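Probable zinc protease (Pseudomonas aeruginosa, PDB 4NNZ) is one subunit of a heterodimeric M16-family protein that probably acts as a zinc-dependent peptidase. Local coordinates at residues Q335-D338 against L339-N342. Numbering follows the deposited sequence.
Sequences QLDD and LKQN
Asp337 and Asp338 offer their carbonyls to Gln341 and Asn342 in the last turn of the α-helix 325-341, part of the M16 inactive-type domain. Two well-formed bonds establish the i to i+4 pattern. Gln341 N reaches Asp337 O at 2.8 Å, and an N-H...O angle of 173° shows this bond to be nearly straight. Asn342 N reaches Asp338 O at 2.7 Å. Leu336 O is shared less firmly, by weak bonds from Leu339 N (3.3 Å) and Lys340 N (3.4 Å). Asn342 is the first residue to leave helical geometry, yet its N-H is still satisfied by the helix.

With CG anti to the backbone N (chi1 176°), the Asp338 carboxylate lies where OD2 meets Arg286 of helix 282-288 in a salt bridge; Arg282 of the same helix makes a weak, long ion pair with Asp338 OD1, and Gln335 OE1 accepts a weak hydrogen bond from Arg286. Leu339 packs on Ala406 of helix 399-409, where Gln403 NE2 supplies a hydrogen bond to Lys340 O. The aliphatic part of Lys340 passes the Asp337 carboxylate, CD lying 3.6 Å from Asp337 OD1. Lys340 NZ makes a weak hydrogen bond to Phe410 O, and this same NZ stays 4.5 Å from Asp337 OD1, beyond salt-bridge range.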
loop_
_atom_site.group_PDB
_atom_site.type_symbol
_atom_site.label_atom_id
_atom_site.label_comp_id
_atom_site.label_asym_id
_atom_site.label_seq_id
_atom_site.Cartn_x
_atom_site.Cartn_y
_atom_site.Cartn_z
ATOM N N GLN A 335 29.012 -8.881 10.709
ATOM C CA GLN A 335 29.461 -7.521 10.678
ATOM C C GLN A 335 28.540 -6.557 11.373
ATOM O O GLN A 335 28.985 -5.655 12.001
ATOM C CB GLN A 335 29.709 -7.108 9.250
ATOM C CG GLN A 335 30.722 -7.992 8.580
ATOM C CD GLN A 335 31.993 -8.106 9.377
ATOM O OE1 GLN A 335 32.463 -7.132 9.916
ATOM N NE2 GLN A 335 32.541 -9.294 9.460
ATOM N N LEU A 336 27.250 -6.729 11.225
ATOM C CA LEU A 336 26.308 -5.940 11.975
ATOM C C LEU A 336 26.396 -6.188 13.456
ATOM O O LEU A 336 26.276 -5.283 14.210
ATOM C CB LEU A 336 24.899 -6.160 11.483
ATOM C CG LEU A 336 24.660 -5.786 10.033
ATOM C CD1 LEU A 336 23.381 -6.358 9.488
ATOM C CD2 LEU A 336 24.681 -4.303 9.845
ATOM N N ASP A 337 26.608 -7.420 13.869
ATOM C CA ASP A 337 26.786 -7.734 15.273
ATOM C C ASP A 337 28.014 -7.077 15.871
ATOM O O ASP A 337 27.999 -6.630 16.988
ATOM C CB ASP A 337 26.819 -9.231 15.501
ATOM C CG ASP A 337 25.457 -9.810 15.649
ATOM O OD1 ASP A 337 24.573 -9.117 16.146
ATOM O OD2 ASP A 337 25.247 -10.960 15.249
ATOM N N ASP A 338 29.059 -6.992 15.091
ATOM C CA ASP A 338 30.281 -6.449 15.580
ATOM C C ASP A 338 30.050 -5.036 16.016
ATOM O O ASP A 338 30.589 -4.610 16.995
ATOM C CB ASP A 338 31.325 -6.502 14.493
ATOM C CG ASP A 338 32.623 -5.868 14.893
ATOM O OD1 ASP A 338 32.638 -4.714 15.314
ATOM O OD2 ASP A 338 33.668 -6.513 14.760
ATOM N N LEU A 339 29.265 -4.304 15.265
ATOM C CA LEU A 339 28.968 -2.958 15.634
ATOM C C LEU A 339 28.216 -2.894 16.921
ATOM O O LEU A 339 28.386 -1.971 17.662
ATOM C CB LEU A 339 28.178 -2.272 14.558
ATOM C CG LEU A 339 28.927 -2.098 13.266
ATOM C CD1 LEU A 339 27.960 -1.760 12.157
ATOM C CD2 LEU A 339 29.976 -1.037 13.420
ATOM N N LYS A 340 27.299 -3.813 17.132
ATOM C CA LYS A 340 26.550 -3.838 18.358
ATOM C C LYS A 340 27.417 -4.150 19.528
ATOM O O LYS A 340 27.259 -3.569 20.565
ATOM C CB LYS A 340 25.453 -4.875 18.282
ATOM C CG LYS A 340 24.358 -4.536 17.319
ATOM C CD LYS A 340 23.604 -5.778 16.942
ATOM C CE LYS A 340 22.222 -5.441 16.475
ATOM N NZ LYS A 340 21.235 -6.320 17.109
ATOM N N GLN A 341 28.264 -5.152 19.373
ATOM C CA GLN A 341 29.222 -5.539 20.389
ATOM C C GLN A 341 30.337 -4.565 20.648
ATOM O O GLN A 341 30.717 -4.361 21.775
ATOM C CB GLN A 341 29.840 -6.880 20.059
ATOM C CG GLN A 341 29.143 -8.071 20.660
ATOM C CD GLN A 341 29.472 -9.345 19.923
ATOM O OE1 GLN A 341 29.760 -9.316 18.746
ATOM N NE2 GLN A 341 29.447 -10.464 20.616
ATOM N N ASN A 342 30.928 -4.029 19.598
ATOM C CA ASN A 342 32.089 -3.180 19.768
ATOM C C ASN A 342 31.976 -1.828 19.135
ATOM O O ASN A 342 32.022 -1.695 17.917
ATOM C CB ASN A 342 33.298 -3.864 19.179
ATOM C CG ASN A 342 33.330 -5.317 19.503
ATOM O OD1 ASN A 342 32.863 -5.700 20.548
ATOM N ND2 ASN A 342 33.835 -6.133 18.605
#